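Local coordinates for protein citrate synthase (Metallosphaera sedula, PDB 6ABW) that probably condenses acetyl-CoA with oxaloacetate and water to give citrate and CoA, a step of the tricarboxylic acid cycle, at residues Lys166-Ala171 and Thr343-Leu348; Gly106-Ala111 and Ala144-Ala149. All blocks are in the same frame, centred on the assembly; numbering follows the deposited sequence.

Contact 1 of 2, residues Lys166-Ala171 and Thr343-Leu348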
loop_
_atom_site.group_PDB
_atom_site.type_symbol
_atom_site.label_atom_id
_atom_site.label_comp_id
_atom_site.label_asym_id
_atom_site.label_seq_id
_atom_site.Cartn_x
_atom_site.Cartn_y
_atom_site.Cartn_z
ATOM N N LYS A 166 -12.745 -15.305 -21.117
ATOM C CA LYS A 166 -13.902 -16.178 -20.955
ATOM C C LYS A 166 -14.044 -16.785 -19.548
ATOM O O LYS A 166 -15.136 -16.776 -18.990
ATOM C CB LYS A 166 -13.895 -17.307 -22.038
ATOM C CG LYS A 166 -15.192 -18.038 -22.047
ATOM C CD LYS A 166 -15.121 -19.143 -23.091
ATOM C CE LYS A 166 -16.402 -19.964 -23.019
ATOM N NZ LYS A 166 -16.509 -20.784 -24.290
ATOM N N SER A 167 -12.956 -17.238 -18.993
ATOM C CA SER A 167 -12.941 -17.803 -17.621
ATOM C C SER A 167 -13.397 -16.785 -16.584
ATOM O O SER A 167 -14.202 -17.109 -15.664
ATOM C CB SER A 167 -11.576 -18.369 -17.266
ATOM O OG SER A 167 -11.231 -19.469 -18.093
ATOM N N PHE A 168 -12.966 -15.534 -16.789
ATOM C CA PHE A 168 -13.323 -14.424 -15.891
ATOM C C PHE A 168 -14.830 -14.094 -15.987
ATOM O O PHE A 168 -15.577 -13.995 -14.982
ATOM C CB PHE A 168 -12.405 -13.196 -16.172
ATOM C CG PHE A 168 -12.871 -11.984 -15.432
ATOM C CD1 PHE A 168 -12.852 -11.986 -14.035
ATOM C CD2 PHE A 168 -13.430 -10.854 -16.105
ATOM C CE1 PHE A 168 -13.307 -10.903 -13.306
ATOM C CE2 PHE A 168 -13.894 -9.773 -15.373
ATOM C CZ PHE A 168 -13.807 -9.781 -13.969
ATOM N N LEU A 169 -15.357 -14.014 -17.220
ATOM C CA LEU A 169 -16.771 -13.752 -17.414
ATOM C C LEU A 169 -17.677 -14.889 -16.923
ATOM O O LEU A 169 -18.709 -14.626 -16.334
ATOM C CB LEU A 169 -17.079 -13.441 -18.854
ATOM C CG LEU A 169 -16.500 -12.163 -19.468
ATOM C CD1 LEU A 169 -16.750 -12.165 -20.969
ATOM C CD2 LEU A 169 -17.080 -10.927 -18.823
ATOM N N LYS A 170 -17.273 -16.130 -17.139
ATOM C CA LYS A 170 -18.029 -17.247 -16.617
ATOM C C LYS A 170 -18.044 -17.318 -15.116
ATOM O O LYS A 170 -19.087 -17.599 -14.539
ATOM C CB LYS A 170 -17.486 -18.549 -17.179
ATOM C CG LYS A 170 -17.820 -18.744 -18.619
ATOM C CD LYS A 170 -17.431 -20.192 -19.019
ATOM C CE LYS A 170 -18.409 -21.222 -18.411
ATOM N NZ LYS A 170 -17.881 -22.609 -18.504
ATOM N N ALA A 171 -16.920 -17.029 -14.457
ATOM C CA ALA A 171 -16.897 -17.006 -12.987
ATOM C C ALA A 171 -17.751 -15.858 -12.476
ATOM O O ALA A 171 -18.587 -16.015 -11.550
ATOM C CB ALA A 171 -15.460 -16.880 -12.462
ATOM N N THR A 343 -13.787 0.605 -11.718
ATOM C CA THR A 343 -12.407 0.814 -11.348
ATOM C C THR A 343 -11.712 -0.527 -10.988
ATOM O O THR A 343 -10.517 -0.656 -11.196
ATOM C CB THR A 343 -12.267 1.901 -10.264
ATOM O OG1 THR A 343 -12.665 3.147 -10.885
ATOM C CG2 THR A 343 -10.816 2.051 -9.812
ATOM N N SER A 344 -12.449 -1.483 -10.398
ATOM C CA SER A 344 -11.925 -2.822 -10.128
ATOM C C SER A 344 -11.562 -3.566 -11.414
ATOM O O SER A 344 -10.565 -4.322 -11.450
ATOM C CB SER A 344 -12.919 -3.652 -9.272
ATOM O OG SER A 344 -12.959 -3.118 -7.982
ATOM N N LEU A 345 -12.326 -3.323 -12.489
ATOM C CA LEU A 345 -12.053 -3.915 -13.803
ATOM C C LEU A 345 -10.826 -3.303 -14.435
ATOM O O LEU A 345 -10.000 -3.997 -15.022
ATOM C CB LEU A 345 -13.263 -3.851 -14.739
ATOM C CG LEU A 345 -14.445 -4.648 -14.224
ATOM C CD1 LEU A 345 -15.741 -4.125 -14.871
ATOM C CD2 LEU A 345 -14.196 -6.118 -14.557
ATOM N N PHE A 346 -10.682 -1.993 -14.287
ATOM C CA PHE A 346 -9.434 -1.323 -14.584
ATOM C C PHE A 346 -8.271 -2.004 -13.841
ATOM O O PHE A 346 -7.200 -2.304 -14.443
ATOM C CB PHE A 346 -9.517 0.202 -14.229
ATOM C CG PHE A 346 -8.198 0.909 -14.208
ATOM C CD1 PHE A 346 -7.695 1.500 -15.374
ATOM C CD2 PHE A 346 -7.446 0.953 -13.079
ATOM C CE1 PHE A 346 -6.473 2.153 -15.356
ATOM C CE2 PHE A 346 -6.190 1.557 -13.055
ATOM C CZ PHE A 346 -5.690 2.135 -14.202
ATOM N N ALA A 347 -8.427 -2.181 -12.536
ATOM C CA ALA A 347 -7.364 -2.729 -11.701
ATOM C C ALA A 347 -6.976 -4.153 -12.173
ATOM O O ALA A 347 -5.822 -4.514 -12.166
ATOM C CB ALA A 347 -7.766 -2.739 -10.232
ATOM N N LEU A 348 -7.981 -4.967 -12.490
ATOM C CA LEU A 348 -7.747 -6.315 -13.045
ATOM C C LEU A 348 -6.726 -6.296 -14.221
ATOM O O LEU A 348 -5.729 -7.009 -14.236
ATOM C CB LEU A 348 -9.054 -6.951 -13.477
ATOM C CG LEU A 348 -8.936 -8.341 -14.140
ATOM C CD1 LEU A 348 -8.189 -9.397 -13.369
ATOM C CD2 LEU A 348 -10.330 -8.851 -14.550
#
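A buried CH-pi contact between Phe-168 and Leu-348, with Leu-345 beside it, joins two helices of the mostly alpha-helical citrate synthase fold: helix 164-173 and the long helix 342-365. The backbones stay well apart, with the CA atoms of Phe-168 and Leu-348 10.2 Å from each other, so the side chains of Phe-168, Leu-345 and Leu-348 bridge the gap between these segments. Phe-168 carries CG anti to its own nitrogen (chi1 171°), which carries the ring across toward helix 342-365. Leu-348 comes from the opposite direction and sets one methyl over the ring. Leu-345 instead meets the far rim of the phenyl group, its CD2 lying near the ring plane, 3.7 Å from Phe-168 CZ. Face and edge of one ring are therefore taken by two leucines three residues, about one helical turn, apart. Ser-140, Val-143 and Ala-144 of helix 128-151 also pack on Phe-168, while Leu-345 touches Phe-337 and lies about 10 Å, side chain to side chain, from Asp-325, a predicted active-site residue. The contact is wholly apolar, with Leu-348 CD2 sitting 3.6 Å from the centroid of the Phe-168 ring, 11° off the ring normal.

Contact 2 of 2, residues Gly106-Ala111 and Ala144-Ala149; sequences GMMETA and ANVLRA
Met-107 and Val-146 face each other where helices 104-119 and 128-151 cross; the axes of the two short segments approach to 10.1 Å, with 127° between their N-to-C directions. The CA atoms of Met-107 and Val-146 lie 6.7 Å apart. Val-146 points at the other helix and spreads its two methyls over it. CG2, anti to the carbonyl carbon of Val-146, rests 3.9 Å from Met-107 CB and also reaches Met-108, whose CG is 4.3 Å from it. The other branch, CG1, meets the Met-107 chain where the two cross, 4.1 Å from SD. That chain runs extended through chi2 and then bends at chi3 (63°), which carries CE round to Ala-149 CB at 4.2 Å. Replacing Val-146 with an alanine would probably open a gap beside Met-107 CB and SD and leave the CG of Met-108 without its apolar neighbour across the crossing. Within helix 104-119, Gly-106 O accepts from both the N and the OG1 of Thr-110, from opposite faces of the carbonyl plane, and the hydroxyl bond (3.0 Å) ties the Thr-110 hydroxyl back to its own helix. Glu-109 OE2 is hydrogen-bonded to Ser-216 OG of the second subunit. Helix 89-97 packs against both partners, Ile-95 on Met-107 and Tyr-96 on Ala-149, and helix 164-173 lies against Ala-144 and Leu-147.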
loop_
_atom_site.group_PDB
_atom_site.type_symbol
_atom_site.label_atom_id
_atom_site.label_comp_id
_atom_site.label_asym_id
_atom_site.label_seq_id
_atom_site.Cartn_x
_atom_site.Cartn_y
_atom_site.Cartn_z
ATOM N N GLY A 106 -11.366 -1.444 -2.422
ATOM C CA GLY A 106 -11.030 -1.728 -1.032
ATOM C C GLY A 106 -11.137 -3.219 -0.707
ATOM O O GLY A 106 -10.297 -3.798 0.003
ATOM N N MET A 107 -12.174 -3.853 -1.226
ATOM C CA MET A 107 -12.285 -5.285 -1.078
ATOM C C MET A 107 -11.129 -6.018 -1.784
ATOM O O MET A 107 -10.557 -6.982 -1.265
ATOM C CB MET A 107 -13.645 -5.726 -1.618
ATOM C CG MET A 107 -14.784 -5.092 -0.869
ATOM S SD MET A 107 -16.422 -5.550 -1.526
ATOM C CE MET A 107 -16.377 -7.231 -1.231
ATOM N N MET A 108 -10.768 -5.577 -2.986
ATOM C CA MET A 108 -9.596 -6.100 -3.646
ATOM C C MET A 108 -8.331 -5.909 -2.814
ATOM O O MET A 108 -7.494 -6.782 -2.773
ATOM C CB MET A 108 -9.378 -5.446 -5.023
ATOM C CG MET A 108 -10.435 -5.660 -6.053
ATOM S SD MET A 108 -9.896 -4.898 -7.639
ATOM C CE MET A 108 -8.442 -5.631 -8.045
ATOM N N GLU A 109 -8.128 -4.736 -2.240
ATOM C CA GLU A 109 -6.991 -4.407 -1.429
ATOM C C GLU A 109 -6.871 -5.423 -0.273
ATOM O O GLU A 109 -5.753 -5.964 -0.004
ATOM C CB GLU A 109 -7.126 -2.958 -0.920
ATOM C CG GLU A 109 -5.997 -2.411 -0.108
ATOM C CD GLU A 109 -6.409 -1.238 0.777
ATOM O OE1 GLU A 109 -7.314 -1.404 1.633
ATOM O OE2 GLU A 109 -5.795 -0.186 0.733
ATOM N N THR A 110 -7.993 -5.762 0.343
ATOM C CA THR A 110 -8.008 -6.654 1.470
ATOM C C THR A 110 -7.650 -8.074 1.029
ATOM O O THR A 110 -6.815 -8.747 1.622
ATOM C CB THR A 110 -9.353 -6.592 2.179
ATOM O OG1 THR A 110 -9.612 -5.243 2.570
ATOM C CG2 THR A 110 -9.348 -7.452 3.431
ATOM N N ALA A 111 -8.264 -8.512 -0.059
ATOM C CA ALA A 111 -7.953 -9.809 -0.636
ATOM C C ALA A 111 -6.517 -9.957 -1.085
ATOM O O ALA A 111 -5.874 -10.927 -0.781
ATOM C CB ALA A 111 -8.927 -10.124 -1.740
ATOM N N ALA A 144 -13.841 -11.357 -9.637
ATOM C CA ALA A 144 -15.074 -12.078 -9.886
ATOM C C ALA A 144 -15.833 -12.258 -8.548
ATOM O O ALA A 144 -17.048 -12.061 -8.485
ATOM C CB ALA A 144 -14.744 -13.438 -10.541
ATOM N N ASN A 145 -15.102 -12.545 -7.486
ATOM C CA ASN A 145 -15.678 -12.778 -6.167
ATOM C C ASN A 145 -16.105 -11.523 -5.428
ATOM O O ASN A 145 -17.044 -11.519 -4.670
ATOM C CB ASN A 145 -14.825 -13.745 -5.380
ATOM C CG ASN A 145 -15.050 -15.170 -5.889
ATOM O OD1 ASN A 145 -16.157 -15.701 -5.759
ATOM N ND2 ASN A 145 -14.077 -15.687 -6.650
ATOM N N VAL A 146 -15.410 -10.389 -5.731
ATOM C CA VAL A 146 -15.826 -9.103 -5.230
ATOM C C VAL A 146 -17.203 -8.748 -5.814
ATOM O O VAL A 146 -18.125 -8.320 -5.116
ATOM C CB VAL A 146 -14.732 -8.034 -5.525
ATOM C CG1 VAL A 146 -15.263 -6.592 -5.352
ATOM C CG2 VAL A 146 -13.534 -8.223 -4.605
ATOM N N LEU A 147 -17.388 -8.972 -7.101
ATOM C CA LEU A 147 -18.683 -8.717 -7.718
ATOM C C LEU A 147 -19.749 -9.588 -7.050
ATOM O O LEU A 147 -20.878 -9.104 -6.692
ATOM C CB LEU A 147 -18.600 -8.962 -9.235
ATOM C CG LEU A 147 -20.013 -9.155 -9.879
ATOM C CD1 LEU A 147 -20.742 -7.850 -9.838
ATOM C CD2 LEU A 147 -19.822 -9.694 -11.292
ATOM N N ARG A 148 -19.413 -10.867 -6.930
ATOM C CA ARG A 148 -20.394 -11.823 -6.460
ATOM C C ARG A 148 -20.778 -11.608 -4.972
ATOM O O ARG A 148 -21.950 -11.649 -4.582
ATOM C CB ARG A 148 -19.923 -13.211 -6.792
ATOM C CG ARG A 148 -20.008 -13.488 -8.289
ATOM C CD ARG A 148 -19.443 -14.853 -8.624
ATOM N NE ARG A 148 -20.359 -15.928 -8.241
ATOM C CZ ARG A 148 -21.402 -16.339 -8.968
ATOM N NH1 ARG A 148 -22.177 -17.276 -8.472
ATOM N NH2 ARG A 148 -21.744 -15.767 -10.130
ATOM N N ALA A 149 -19.807 -11.284 -4.136
ATOM C CA ALA A 149 -20.096 -10.821 -2.792
ATOM C C ALA A 149 -21.005 -9.636 -2.694
ATOM O O ALA A 149 -21.963 -9.615 -1.900
ATOM C CB ALA A 149 -18.851 -10.596 -1.986
#

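Both segments of contact 2 come earlier in the chain than those of contact 1, and the centres of the two contacts are 11 Å apart. Four helices take part, and the two pairs touch: helix 128-151 of contact 2 is followed directly by helix 164-173 of contact 1, and Phe-168 CE1 approaches Ala-144 N at 3.7 Å. Elsewhere, helix 342-365 meets helix 104-119, where Ala-347 CB is 3.7 Å from Met-108 CE and Ser-344 OG is 3.6 Å from Met-108 SD. Together they pack four helices into the buried interior, with the Glu-109 and Thr-110 side of contact 2 meeting the second subunit and Leu-345 of contact 1 about 10 Å, side chain to side chain, from the predicted active-site residue Asp-325.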